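PDB 4LMI: SnoaL-like domain-containing protein from Kribbella flavida, which is of unknown function but has a SnoaL-like, NTF2-type fold and is a putative ketosteroid isomerase. Local coordinates for residues W65-T70 with V81-T86; V69-A74 with A131-F136; G94-E99 with V108-P113; R15-T20 with A30-E35. All coordinates share one frame; numbering follows the deposited sequence. Where two conformers were deposited one is given.

Overall arrangement
The four contacts illustrate an NTF2-like fold of one curved sheet under a helical cover, which meets a second subunit through interactions 2 and 3. Interactions 1 and 3 are successive hairpins of the sheet, their centres about 11 Å apart, joined where strand 78-87 bonds to strand 90-101. Interaction 2 shares Val69 and Thr70 with interaction 1, about 8 Å away between centres, and brings the C-terminal segment to the outer strand. Interaction 4 packs the helical side, and its Tyr17 and Phe18 reach residues of interaction 3. Bound HEPES, probably from the crystallisation liquor, comes within about 3 Å of the Trp65 side chain and about 4 Å of that of Trp112 (nearest atoms) and may mark a pocket.

Interaction 1 of 4, residues W65-T70 with V81-T86; sequences WQLTVT and VSVNLT
The indole of Trp65 slants past Leu85, whose CD1 meets the ring obliquely and lies 4.1 Å from Trp65 CB, while Arg24 makes a cation-pi contact with it. A second flat group is the amide of Asn84; the Thr70 side chain crosses that of Asn84 at about a right angle, and its methyl CG2 comes to 3.6 Å from Asn84 ND2. Both ends of this amide are bonded, which fixes its rotation: ND2 donates to Leu133 O, and OD1 accepts from Arg135 N and from water 2. That water also accepts a hydrogen bond from Thr70 OG1. With OG1 set between its backbone N and carbonyl carbon (chi1 49°), Thr70 turns this atom to Ser82, whose OG donates to Thr70 OG1 over 2.7 Å. The strands run antiparallel, with Gln66-Thr86 and Thr68-Asn84 as hydrogen-bonded pairs. Thr70 N reaches Ser82 O in a nearly straight bond (2.8 Å, 175°). On the face carrying Leu67, Val69, Val83 and Leu85, the methyls of Val69 divide their contacts: Val69 CG1 is 3.8 Å from Val81 CG1, and Val69 CG2 is 4.0 Å from Val83 CG1. Phe18 of helix 6-22 packs over Val69 and Val81. This is a beta hairpin at the edge of the curved NTF2-like sheet, its apolar face turned to the helix and Trp65 beside a bound HEPES that may mark a pocket.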
loop_
_atom_site.group_PDB
_atom_site.type_symbol
_atom_site.label_atom_id
_atom_site.label_comp_id
_atom_site.label_asym_id
_atom_site.label_seq_id
_atom_site.Cartn_x
_atom_site.Cartn_y
_atom_site.Cartn_z
ATOM N N TRP B 65 -13.286 -13.872 -8.910
ATOM C CA TRP B 65 -12.167 -13.412 -8.089
ATOM C C TRP B 65 -12.406 -13.636 -6.624
ATOM O O TRP B 65 -13.546 -13.773 -6.180
ATOM C CB TRP B 65 -11.889 -11.934 -8.356
ATOM C CG TRP B 65 -13.112 -11.075 -8.174
ATOM C CD1 TRP B 65 -14.014 -10.659 -9.150
ATOM C CD2 TRP B 65 -13.625 -10.514 -6.915
ATOM N NE1 TRP B 65 -15.012 -9.896 -8.599
ATOM C CE2 TRP B 65 -14.840 -9.772 -7.263
ATOM C CE3 TRP B 65 -13.217 -10.554 -5.585
ATOM C CZ2 TRP B 65 -15.593 -9.107 -6.307
ATOM C CZ3 TRP B 65 -13.983 -9.875 -4.631
ATOM C CH2 TRP B 65 -15.141 -9.170 -4.987
ATOM N N GLN B 66 -11.320 -13.662 -5.859
ATOM C CA GLN B 66 -11.382 -13.903 -4.426
ATOM C C GLN B 66 -10.289 -13.097 -3.743
ATOM O O GLN B 66 -9.165 -13.026 -4.239
ATOM C CB GLN B 66 -11.187 -15.398 -4.144
ATOM C CG GLN B 66 -11.458 -15.828 -2.709
ATOM C CD GLN B 66 -12.940 -15.899 -2.371
ATOM O OE1 GLN B 66 -13.331 -15.679 -1.225
ATOM N NE2 GLN B 66 -13.769 -16.209 -3.364
ATOM N N LEU B 67 -10.619 -12.479 -2.613
ATOM C CA LEU B 67 -9.614 -11.756 -1.840
ATOM C C LEU B 67 -9.522 -12.249 -0.402
ATOM O O LEU B 67 -10.495 -12.748 0.165
ATOM C CB LEU B 67 -9.832 -10.234 -1.905
ATOM C CG LEU B 67 -11.141 -9.597 -1.444
ATOM C CD1 LEU B 67 -11.103 -9.294 0.047
ATOM C CD2 LEU B 67 -11.388 -8.317 -2.230
ATOM N N THR B 68 -8.323 -12.128 0.156
ATOM C CA THR B 68 -8.054 -12.435 1.552
ATOM C C THR B 68 -7.214 -11.294 2.101
ATOM O O THR B 68 -6.146 -10.992 1.564
ATOM C CB THR B 68 -7.283 -13.761 1.701
ATOM O OG1 THR B 68 -8.010 -14.808 1.056
ATOM C CG2 THR B 68 -7.088 -14.119 3.171
ATOM N N VAL B 69 -7.706 -10.653 3.158
ATOM C CA VAL B 69 -6.978 -9.566 3.802
ATOM C C VAL B 69 -5.716 -10.119 4.480
ATOM O O VAL B 69 -5.783 -11.110 5.212
ATOM C CB VAL B 69 -7.865 -8.822 4.825
ATOM C CG1 VAL B 69 -7.039 -7.838 5.642
ATOM C CG2 VAL B 69 -9.015 -8.106 4.117
ATOM N N THR B 70 -4.574 -9.486 4.215
ATOM C CA THR B 70 -3.289 -9.920 4.787
ATOM C C THR B 70 -2.744 -8.939 5.823
ATOM O O THR B 70 -2.053 -9.338 6.767
ATOM C CB THR B 70 -2.229 -10.167 3.696
ATOM O OG1 THR B 70 -2.188 -9.048 2.798
ATOM C CG2 THR B 70 -2.568 -11.424 2.915
ATOM N N VAL B 81 -4.951 -1.387 3.639
ATOM C CA VAL B 81 -5.262 -2.807 3.673
ATOM C C VAL B 81 -4.558 -3.476 2.506
ATOM O O VAL B 81 -4.657 -3.014 1.366
ATOM C CB VAL B 81 -6.785 -3.049 3.569
ATOM C CG1 VAL B 81 -7.114 -4.533 3.678
ATOM C CG2 VAL B 81 -7.549 -2.247 4.624
ATOM N N SER B 82 -3.819 -4.543 2.785
ATOM C CA SER B 82 -3.307 -5.369 1.704
ATOM C C SER B 82 -4.142 -6.632 1.620
ATOM O O SER B 82 -4.617 -7.144 2.638
ATOM C CB SER B 82 -1.817 -5.692 1.868
ATOM O OG SER B 82 -1.581 -6.420 3.054
ATOM N N VAL B 83 -4.345 -7.102 0.393
ATOM C CA VAL B 83 -5.094 -8.321 0.136
ATOM C C VAL B 83 -4.335 -9.214 -0.841
ATOM O O VAL B 83 -3.622 -8.721 -1.730
ATOM C CB VAL B 83 -6.520 -8.040 -0.420
ATOM C CG1 VAL B 83 -7.343 -7.214 0.563
ATOM C CG2 VAL B 83 -6.460 -7.345 -1.781
ATOM N N ASN B 84 -4.462 -10.525 -0.651
ATOM C CA ASN B 84 -4.125 -11.467 -1.705
ATOM C C ASN B 84 -5.347 -11.673 -2.579
ATOM O O ASN B 84 -6.408 -12.055 -2.096
ATOM C CB ASN B 84 -3.622 -12.798 -1.138
ATOM C CG ASN B 84 -2.187 -12.718 -0.649
ATOM O OD1 ASN B 84 -1.422 -11.827 -1.045
ATOM N ND2 ASN B 84 -1.810 -13.649 0.215
ATOM N N LEU B 85 -5.192 -11.384 -3.863
ATOM C CA LEU B 85 -6.269 -11.534 -4.823
ATOM C C LEU B 85 -5.966 -12.674 -5.785
ATOM O O LEU B 85 -4.863 -12.762 -6.327
ATOM C CB LEU B 85 -6.467 -10.234 -5.606
ATOM C CG LEU B 85 -7.536 -10.205 -6.702
ATOM C CD1 LEU B 85 -8.938 -10.234 -6.120
ATOM C CD2 LEU B 85 -7.362 -8.988 -7.594
ATOM N N THR B 86 -6.947 -13.551 -5.968
ATOM C CA THR B 86 -6.943 -14.504 -7.061
ATOM C C THR B 86 -7.920 -13.932 -8.074
ATOM O O THR B 86 -9.126 -13.893 -7.830
ATOM C CB THR B 86 -7.375 -15.910 -6.601
ATOM O OG1 THR B 86 -6.572 -16.313 -5.483
ATOM C CG2 THR B 86 -7.205 -16.921 -7.720
HETATM O O HOH W 1 -7.604 -14.777 -2.031
HETATM O O HOH W 2 -1.121 -9.410 0.495
#

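Interaction 2 of 4, residues V69-A74 with A131-F136; sequences VTRLLA and AELDRF
Arg71 slips its guanidinium under Leu133, whose methyl CD1 rests 3.8 Å above the plane and is displaced toward the rim. The terminal nitrogens then take the Asp134 carboxylate end-on: Arg71 NH1 to Asp134 OD1 and Arg71 NH2 to Asp134 OD2, each at 2.8 Å. Both oxygens use their syn lone pairs, and the planes of the two groups are 16° apart, so the salt bridge is bidentate. The arginine is extended from CG to NE and turns only at its last torsion (chi4 79°), which brings the guanidinium nearly into the carboxylate plane, edge to edge. Its strand makes a classic beta bulge here, Thr70 and Arg71 both facing Ser82, and Arg71 NH1 also bonds Ser82 OG. Water 2 donates to Asp134 OD1 over 2.8 Å, linking that oxygen to the Thr70 hydroxyl. Arg135 folds back and sends both NH1 and NH2 to Ala131 O, closing the turn around Asp134. Phe97 of the second subunit forms a cation-pi contact with Arg71, and Phe111 of that subunit packs on Asp134. The pairing of charges, with Asp134 buried and the second subunit against both residues, probably holds Asp134 ionised and ties the C-terminal segment to the sheet.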
loop_
_atom_site.group_PDB
_atom_site.type_symbol
_atom_site.label_atom_id
_atom_site.label_comp_id
_atom_site.label_asym_id
_atom_site.label_seq_id
_atom_site.Cartn_x
_atom_site.Cartn_y
_atom_site.Cartn_z
ATOM N N VAL B 69 -7.706 -10.653 3.158
ATOM C CA VAL B 69 -6.978 -9.566 3.802
ATOM C C VAL B 69 -5.716 -10.119 4.480
ATOM O O VAL B 69 -5.783 -11.110 5.212
ATOM C CB VAL B 69 -7.865 -8.822 4.825
ATOM C CG1 VAL B 69 -7.039 -7.838 5.642
ATOM C CG2 VAL B 69 -9.015 -8.106 4.117
ATOM N N THR B 70 -4.574 -9.486 4.215
ATOM C CA THR B 70 -3.289 -9.920 4.787
ATOM C C THR B 70 -2.744 -8.939 5.823
ATOM O O THR B 70 -2.053 -9.338 6.767
ATOM C CB THR B 70 -2.229 -10.167 3.696
ATOM O OG1 THR B 70 -2.188 -9.048 2.798
ATOM C CG2 THR B 70 -2.568 -11.424 2.915
ATOM N N ARG B 71 -3.046 -7.657 5.632
ATOM C CA ARG B 71 -2.722 -6.626 6.616
ATOM C C ARG B 71 -3.871 -5.652 6.665
ATOM O O ARG B 71 -4.506 -5.381 5.639
ATOM C CB ARG B 71 -1.460 -5.847 6.238
ATOM C CG ARG B 71 -0.196 -6.664 6.039
ATOM C CD ARG B 71 0.934 -5.744 5.607
ATOM N NE ARG B 71 2.142 -6.465 5.222
ATOM C CZ ARG B 71 2.333 -7.075 4.054
ATOM N NH1 ARG B 71 1.383 -7.074 3.129
ATOM N NH2 ARG B 71 3.488 -7.697 3.813
ATOM N N LEU B 72 -4.136 -5.121 7.852
ATOM C CA LEU B 72 -5.141 -4.077 8.001
ATOM C C LEU B 72 -4.689 -3.073 9.055
ATOM O O LEU B 72 -4.668 -3.376 10.250
ATOM C CB LEU B 72 -6.514 -4.676 8.345
ATOM C CG LEU B 72 -7.761 -3.803 8.119
ATOM C CD1 LEU B 72 -9.017 -4.659 8.055
ATOM C CD2 LEU B 72 -7.920 -2.716 9.181
ATOM N N LEU B 73 -4.316 -1.878 8.604
ATOM C CA LEU B 73 -3.922 -0.803 9.511
ATOM C C LEU B 73 -4.993 0.272 9.543
ATOM O O LEU B 73 -5.546 0.627 8.501
ATOM C CB LEU B 73 -2.582 -0.193 9.088
ATOM C CG LEU B 73 -1.306 -1.010 9.313
ATOM C CD1 LEU B 73 -1.191 -2.183 8.345
ATOM C CD2 LEU B 73 -0.098 -0.093 9.173
ATOM N N ALA B 74 -5.288 0.774 10.741
ATOM C CA ALA B 74 -6.220 1.890 10.927
ATOM C C ALA B 74 -5.534 2.989 11.730
ATOM O O ALA B 74 -4.816 2.708 12.692
ATOM C CB ALA B 74 -7.482 1.421 11.644
ATOM N N ALA B 131 7.755 -14.173 -0.990
ATOM C CA ALA B 131 7.454 -13.341 0.168
ATOM C C ALA B 131 6.601 -14.104 1.182
ATOM O O ALA B 131 5.805 -14.977 0.816
ATOM C CB ALA B 131 6.760 -12.062 -0.262
ATOM N N GLU B 132 6.777 -13.767 2.456
ATOM C CA GLU B 132 6.105 -14.462 3.550
ATOM C C GLU B 132 4.568 -14.412 3.466
ATOM O O GLU B 132 3.909 -15.453 3.509
ATOM C CB GLU B 132 6.596 -13.920 4.895
ATOM C CG GLU B 132 6.261 -14.799 6.090
ATOM C CD GLU B 132 6.568 -14.135 7.418
ATOM O OE1 GLU B 132 6.731 -12.897 7.451
ATOM O OE2 GLU B 132 6.645 -14.852 8.438
ATOM N N LEU B 133 4.010 -13.209 3.331
ATOM C CA LEU B 133 2.551 -13.015 3.391
ATOM C C LEU B 133 1.897 -12.802 2.028
ATOM O O LEU B 133 0.728 -13.149 1.830
ATOM C CB LEU B 133 2.201 -11.817 4.287
ATOM C CG LEU B 133 2.622 -11.763 5.757
ATOM C CD1 LEU B 133 2.192 -10.428 6.358
ATOM C CD2 LEU B 133 2.042 -12.922 6.559
ATOM N N ASP B 134 2.655 -12.223 1.103
ATOM C CA ASP B 134 2.114 -11.709 -0.152
ATOM C C ASP B 134 2.321 -12.689 -1.301
ATOM O O ASP B 134 3.458 -13.053 -1.623
ATOM C CB ASP B 134 2.748 -10.348 -0.459
ATOM C CG ASP B 134 2.661 -9.390 0.723
ATOM O OD1 ASP B 134 1.553 -8.871 0.993
ATOM O OD2 ASP B 134 3.695 -9.165 1.388
ATOM N N ARG B 135 1.216 -13.100 -1.922
ATOM C CA ARG B 135 1.226 -14.205 -2.881
ATOM C C ARG B 135 1.120 -13.765 -4.342
ATOM O O ARG B 135 0.077 -13.293 -4.791
ATOM C CB ARG B 135 0.117 -15.219 -2.548
ATOM C CG ARG B 135 0.249 -15.898 -1.187
ATOM C CD ARG B 135 1.104 -17.168 -1.223
ATOM N NE ARG B 135 2.496 -16.919 -1.608
ATOM C CZ ARG B 135 3.442 -16.432 -0.801
ATOM N NH1 ARG B 135 4.670 -16.246 -1.270
ATOM N NH2 ARG B 135 3.172 -16.122 0.467
ATOM N N PHE B 136 2.217 -13.920 -5.073
ATOM C CA PHE B 136 2.209 -13.756 -6.524
ATOM C C PHE B 136 2.353 -15.137 -7.165
ATOM O O PHE B 136 2.164 -15.303 -8.371
ATOM C CB PHE B 136 3.321 -12.801 -6.967
ATOM C CG PHE B 136 3.131 -11.380 -6.491
ATOM C CD1 PHE B 136 3.631 -10.968 -5.259
ATOM C CD2 PHE B 136 2.455 -10.452 -7.277
ATOM C CE1 PHE B 136 3.455 -9.660 -4.819
ATOM C CE2 PHE B 136 2.277 -9.144 -6.842
ATOM C CZ PHE B 136 2.780 -8.746 -5.611
HETATM O O HOH W 2 -1.121 -9.410 0.495
#

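Interaction 3 of 4, residues G94-E99 with V108-P113; sequences GVVFLE and VTDFWP
Val108 stands beside Leu98 with both side chains pointing the same way; Val108 CG2 touches Leu98 CD2 at 3.8 Å, and its other methyl, CG1, meets Val96 CG1 at 3.9 Å. Thr109 forms a hydrogen-bonded antiparallel pair with Phe97, and water 3 bridges Thr109 OG1 and Phe97 O. At Asp110, OD1 lies against the methyls of Val96, 3.4 Å from Val96 CG2, whereas OD2 accepts from Trp112 NE1 at 3.0 Å and is hydrogen-bonded to Tyr39 OH. The indole N-H comes from 40° above the carboxylate plane. Phe111 pairs with Val95, and its CE2 comes in at the edge of the Phe97 ring, near the plane, 3.7 Å from Phe97 CE2. Both phenylalanines hold CG anti to the carbonyl carbon (chi1 -67° for Phe97, -66° for Phe111), which leans the rings the same way on one face. The indole of Trp112 turns back obliquely against Gly94, its CE3 and CZ3 both 3.3 Å from Gly94 CA, an approach made possible by the missing side chain. In this central hairpin of the NTF2-like sheet, two hydrogen bonds on one oxygen probably fix the carboxylate, beside an indole near a bound HEPES that may mark a pocket.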
loop_
_atom_site.group_PDB
_atom_site.type_symbol
_atom_site.label_atom_id
_atom_site.label_comp_id
_atom_site.label_asym_id
_atom_site.label_seq_id
_atom_site.Cartn_x
_atom_site.Cartn_y
_atom_site.Cartn_z
ATOM N N GLY B 94 -3.267 -6.611 -3.712
ATOM C CA GLY B 94 -3.850 -5.281 -3.697
ATOM C C GLY B 94 -3.414 -4.555 -2.449
ATOM O O GLY B 94 -3.254 -5.167 -1.397
ATOM N N VAL B 95 -3.186 -3.256 -2.580
ATOM C CA VAL B 95 -2.964 -2.400 -1.432
ATOM C C VAL B 95 -3.947 -1.262 -1.612
ATOM O O VAL B 95 -3.908 -0.553 -2.618
ATOM C CB VAL B 95 -1.527 -1.854 -1.336
ATOM C CG1 VAL B 95 -1.394 -0.988 -0.092
ATOM C CG2 VAL B 95 -0.509 -2.988 -1.296
ATOM N N VAL B 96 -4.832 -1.113 -0.635
ATOM C CA VAL B 96 -5.961 -0.196 -0.736
ATOM C C VAL B 96 -5.930 0.805 0.413
ATOM O O VAL B 96 -5.833 0.412 1.578
ATOM C CB VAL B 96 -7.302 -0.967 -0.699
ATOM C CG1 VAL B 96 -8.482 -0.006 -0.775
ATOM C CG2 VAL B 96 -7.377 -1.981 -1.834
ATOM N N PHE B 97 -6.018 2.092 0.084
ATOM C CA PHE B 97 -6.143 3.130 1.101
ATOM C C PHE B 97 -7.581 3.593 1.176
ATOM O O PHE B 97 -8.187 3.923 0.154
ATOM C CB PHE B 97 -5.219 4.313 0.815
ATOM C CG PHE B 97 -3.757 3.975 0.933
ATOM C CD1 PHE B 97 -3.120 4.000 2.173
ATOM C CD2 PHE B 97 -3.019 3.621 -0.191
ATOM C CE1 PHE B 97 -1.775 3.685 2.283
ATOM C CE2 PHE B 97 -1.669 3.304 -0.088
ATOM C CZ PHE B 97 -1.046 3.334 1.151
ATOM N N LEU B 98 -8.119 3.602 2.392
ATOM C CA LEU B 98 -9.473 4.069 2.630
ATOM C C LEU B 98 -9.467 5.327 3.481
ATOM O O LEU B 98 -8.604 5.500 4.345
ATOM C CB LEU B 98 -10.301 2.994 3.343
ATOM C CG LEU B 98 -10.402 1.594 2.726
ATOM C CD1 LEU B 98 -11.181 0.684 3.670
ATOM C CD2 LEU B 98 -11.067 1.639 1.364
ATOM N N GLU B 99 -10.424 6.212 3.222
ATOM C CA GLU B 99 -10.666 7.351 4.099
ATOM C C GLU B 99 -12.130 7.306 4.503
ATOM O O GLU B 99 -13.006 7.059 3.667
ATOM C CB GLU B 99 -10.326 8.676 3.408
ATOM C CG GLU B 99 -8.904 8.754 2.862
ATOM C CD GLU B 99 -7.842 8.705 3.947
ATOM O OE1 GLU B 99 -8.167 8.943 5.127
ATOM O OE2 GLU B 99 -6.672 8.433 3.617
ATOM N N VAL B 108 -11.576 5.684 -1.756
ATOM C CA VAL B 108 -10.929 4.385 -1.948
ATOM C C VAL B 108 -9.846 4.612 -2.987
ATOM O O VAL B 108 -10.133 5.109 -4.068
ATOM C CB VAL B 108 -11.925 3.313 -2.469
ATOM C CG1 VAL B 108 -11.225 1.986 -2.754
ATOM C CG2 VAL B 108 -13.075 3.099 -1.491
ATOM N N THR B 109 -8.603 4.275 -2.659
ATOM C CA THR B 109 -7.518 4.343 -3.635
ATOM C C THR B 109 -6.870 2.970 -3.705
ATOM O O THR B 109 -6.291 2.504 -2.719
ATOM C CB THR B 109 -6.500 5.452 -3.282
ATOM O OG1 THR B 109 -7.186 6.706 -3.216
ATOM C CG2 THR B 109 -5.408 5.561 -4.338
ATOM N N ASP B 110 -7.006 2.336 -4.873
ATOM C CA ASP B 110 -6.578 0.958 -5.124
ATOM C C ASP B 110 -5.237 0.942 -5.830
ATOM O O ASP B 110 -5.049 1.663 -6.817
ATOM C CB ASP B 110 -7.570 0.269 -6.073
ATOM C CG ASP B 110 -8.692 -0.485 -5.359
ATOM O OD1 ASP B 110 -9.012 -0.201 -4.186
ATOM O OD2 ASP B 110 -9.289 -1.369 -6.020
ATOM N N PHE B 111 -4.322 0.108 -5.334
ATOM C CA PHE B 111 -3.101 -0.261 -6.047
ATOM C C PHE B 111 -3.101 -1.766 -6.260
ATOM O O PHE B 111 -3.447 -2.523 -5.347
ATOM C CB PHE B 111 -1.857 0.128 -5.242
ATOM C CG PHE B 111 -1.673 1.607 -5.088
ATOM C CD1 PHE B 111 -1.056 2.352 -6.095
ATOM C CD2 PHE B 111 -2.107 2.261 -3.932
ATOM C CE1 PHE B 111 -0.879 3.722 -5.957
ATOM C CE2 PHE B 111 -1.930 3.632 -3.789
ATOM C CZ PHE B 111 -1.317 4.362 -4.805
ATOM N N TRP B 112 -2.712 -2.196 -7.459
ATOM C CA TRP B 112 -2.636 -3.621 -7.781
ATOM C C TRP B 112 -1.275 -3.972 -8.306
ATOM O O TRP B 112 -1.102 -4.139 -9.514
ATOM C CB TRP B 112 -3.750 -4.006 -8.753
ATOM C CG TRP B 112 -5.094 -3.796 -8.111
ATOM C CD1 TRP B 112 -5.962 -2.719 -8.273
ATOM C CD2 TRP B 112 -5.732 -4.656 -7.111
ATOM N NE1 TRP B 112 -7.075 -2.866 -7.481
ATOM C CE2 TRP B 112 -7.000 -4.005 -6.757
ATOM C CE3 TRP B 112 -5.403 -5.864 -6.506
ATOM C CZ2 TRP B 112 -7.882 -4.562 -5.839
ATOM C CZ3 TRP B 112 -6.296 -6.411 -5.576
ATOM C CH2 TRP B 112 -7.505 -5.773 -5.254
ATOM N N PRO B 113 -0.277 -4.067 -7.403
ATOM C CA PRO B 113 1.072 -4.398 -7.853
ATOM C C PRO B 113 1.108 -5.800 -8.435
ATOM O O PRO B 113 0.431 -6.701 -7.924
ATOM C CB PRO B 113 1.908 -4.325 -6.568
ATOM C CG PRO B 113 0.927 -4.463 -5.448
ATOM C CD PRO B 113 -0.321 -3.810 -5.951
HETATM O O HOH W 3 -8.125 6.859 -0.407
#

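Interaction 4 of 4, residues R15-T20 with A30-E35; sequences RKYFDT and AALLAE
Helix 6-22 packs beside the turn between helix 26-31 and the short strand 33-34, with the CA atoms of Tyr17 and Leu32 7.1 Å apart. Leu32 holds its CG in the crowded position between backbone N and carbonyl carbon (chi1 51°), which points its two methyls at the helix. Leu32 CD2 settles onto the backbone, 3.7 Å from Tyr17 N, and also touches Lys16 CB and Thr20 OG1. The other methyl, Leu32 CD1, meets the rim of the Tyr17 ring, 3.8 Å from Tyr17 CD2, and farther along Leu33 CD2 lies 4.0 Å from Tyr17 CE2, near the ring plane. In the NTF2-like fold such helices cover the concave side of the sheet, and here Tyr17 reaches down to Val105 and Val108 on strand 104-111. Its opposite rim atom, Tyr17 CD1, sits 3.5 Å above one face of the Phe18 ring. Thr20 and Leu32 run side by side in opposite senses, and the Thr20 hydroxyl is turned back to the helix: Thr20 OG1 donates to Lys16 O at 2.8 Å, across the carbonyl plane from the bond of Thr20 N. The phenol hydroxyl of Tyr17 bonds Tyr54 OH, linking this corner to helix 51-59.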
loop_
_atom_site.group_PDB
_atom_site.type_symbol
_atom_site.label_atom_id
_atom_site.label_comp_id
_atom_site.label_asym_id
_atom_site.label_seq_id
_atom_site.Cartn_x
_atom_site.Cartn_y
_atom_site.Cartn_z
ATOM N N ARG B 15 -12.720 -3.499 7.785
ATOM C CA ARG B 15 -12.965 -4.941 7.808
ATOM C C ARG B 15 -14.277 -5.278 7.089
ATOM O O ARG B 15 -14.315 -6.192 6.256
ATOM C CB ARG B 15 -12.943 -5.490 9.249
ATOM C CG ARG B 15 -13.174 -6.993 9.355
ATOM C CD ARG B 15 -12.058 -7.803 8.700
ATOM N NE ARG B 15 -10.790 -7.665 9.419
ATOM C CZ ARG B 15 -9.647 -8.249 9.068
ATOM N NH1 ARG B 15 -9.592 -9.024 7.989
ATOM N NH2 ARG B 15 -8.555 -8.050 9.798
ATOM N N LYS B 16 -15.336 -4.531 7.408
ATOM C CA LYS B 16 -16.652 -4.726 6.795
ATOM C C LYS B 16 -16.646 -4.465 5.289
ATOM O O LYS B 16 -17.323 -5.163 4.529
ATOM C CB LYS B 16 -17.704 -3.849 7.477
ATOM C CG LYS B 16 -18.134 -4.354 8.841
ATOM C CD LYS B 16 -19.413 -3.677 9.312
ATOM C CE LYS B 16 -19.736 -4.043 10.752
ATOM N NZ LYS B 16 -18.728 -3.508 11.709
ATOM N N TYR B 17 -15.887 -3.455 4.870
ATOM C CA TYR B 17 -15.756 -3.110 3.448
ATOM C C TYR B 17 -15.231 -4.314 2.665
ATOM O O TYR B 17 -15.813 -4.711 1.647
ATOM C CB TYR B 17 -14.846 -1.887 3.283
ATOM C CG TYR B 17 -14.477 -1.542 1.856
ATOM C CD1 TYR B 17 -13.401 -2.170 1.226
ATOM C CD2 TYR B 17 -15.177 -0.562 1.147
ATOM C CE1 TYR B 17 -13.050 -1.856 -0.076
ATOM C CE2 TYR B 17 -14.829 -0.236 -0.160
ATOM C CZ TYR B 17 -13.763 -0.888 -0.761
ATOM O OH TYR B 17 -13.401 -0.579 -2.046
ATOM N N PHE B 18 -14.157 -4.918 3.163
ATOM C CA PHE B 18 -13.589 -6.082 2.488
ATOM C C PHE B 18 -14.423 -7.355 2.617
ATOM O O PHE B 18 -14.500 -8.132 1.660
ATOM C CB PHE B 18 -12.114 -6.273 2.850
ATOM C CG PHE B 18 -11.229 -5.256 2.197
ATOM C CD1 PHE B 18 -10.792 -5.435 0.883
ATOM C CD2 PHE B 18 -10.889 -4.085 2.859
ATOM C CE1 PHE B 18 -10.008 -4.479 0.263
ATOM C CE2 PHE B 18 -10.105 -3.123 2.236
ATOM C CZ PHE B 18 -9.667 -3.321 0.941
ATOM N N ASP B 19 -15.051 -7.557 3.775
ATOM C CA ASP B 19 -15.924 -8.717 3.985
ATOM C C ASP B 19 -17.158 -8.687 3.073
ATOM O O ASP B 19 -17.498 -9.697 2.451
ATOM C CB ASP B 19 -16.325 -8.853 5.459
ATOM C CG ASP B 19 -15.174 -9.327 6.341
ATOM O OD1 ASP B 19 -14.136 -9.766 5.804
ATOM O OD2 ASP B 19 -15.309 -9.267 7.581
ATOM N N THR B 20 -17.810 -7.527 2.979
ATOM C CA THR B 20 -18.994 -7.376 2.119
ATOM C C THR B 20 -18.633 -7.367 0.634
ATOM O O THR B 20 -19.384 -7.890 -0.191
ATOM C CB THR B 20 -19.844 -6.136 2.461
ATOM O OG1 THR B 20 -19.048 -4.952 2.330
ATOM C CG2 THR B 20 -20.424 -6.254 3.888
ATOM N N ALA B 30 -22.945 -1.341 -0.354
ATOM C CA ALA B 30 -23.434 -0.006 -0.717
ATOM C C ALA B 30 -23.716 0.871 0.513
ATOM O O ALA B 30 -23.424 2.071 0.494
ATOM C CB ALA B 30 -24.663 -0.100 -1.609
ATOM N N ALA B 31 -24.257 0.267 1.576
ATOM C CA ALA B 31 -24.632 1.012 2.791
ATOM C C ALA B 31 -23.445 1.552 3.593
ATOM O O ALA B 31 -23.611 2.461 4.404
ATOM C CB ALA B 31 -25.550 0.180 3.684
ATOM N N LEU B 32 -22.252 1.004 3.379
ATOM C CA LEU B 32 -21.075 1.548 4.053
ATOM C C LEU B 32 -20.312 2.592 3.231
ATOM O O LEU B 32 -19.315 3.141 3.701
ATOM C CB LEU B 32 -20.144 0.439 4.563
ATOM C CG LEU B 32 -19.690 -0.668 3.628
ATOM C CD1 LEU B 32 -18.564 -0.182 2.720
ATOM C CD2 LEU B 32 -19.248 -1.876 4.446
ATOM N N LEU B 33 -20.786 2.872 2.018
ATOM C CA LEU B 33 -20.150 3.869 1.157
ATOM C C LEU B 33 -20.862 5.204 1.266
ATOM O O LEU B 33 -22.093 5.250 1.284
ATOM C CB LEU B 33 -20.188 3.423 -0.303
ATOM C CG LEU B 33 -19.610 2.058 -0.672
ATOM C CD1 LEU B 33 -19.995 1.717 -2.104
ATOM C CD2 LEU B 33 -18.099 2.023 -0.473
ATOM N N ALA B 34 -20.090 6.289 1.323
ATOM C CA ALA B 34 -20.652 7.639 1.237
ATOM C C ALA B 34 -21.342 7.825 -0.113
ATOM O O ALA B 34 -20.891 7.278 -1.124
ATOM C CB ALA B 34 -19.555 8.677 1.413
ATOM N N GLU B 35 -22.428 8.592 -0.144
ATOM C CA GLU B 35 -23.108 8.839 -1.417
ATOM C C GLU B 35 -22.131 9.415 -2.452
ATOM O O GLU B 35 -22.241 9.116 -3.641
ATOM C CB GLU B 35 -24.345 9.736 -1.249
ATOM C CG GLU B 35 -25.265 9.707 -2.462
ATOM C CD GLU B 35 -26.666 10.220 -2.186
ATOM O OE1 GLU B 35 -26.824 11.161 -1.377
ATOM O OE2 GLU B 35 -27.616 9.679 -2.794
#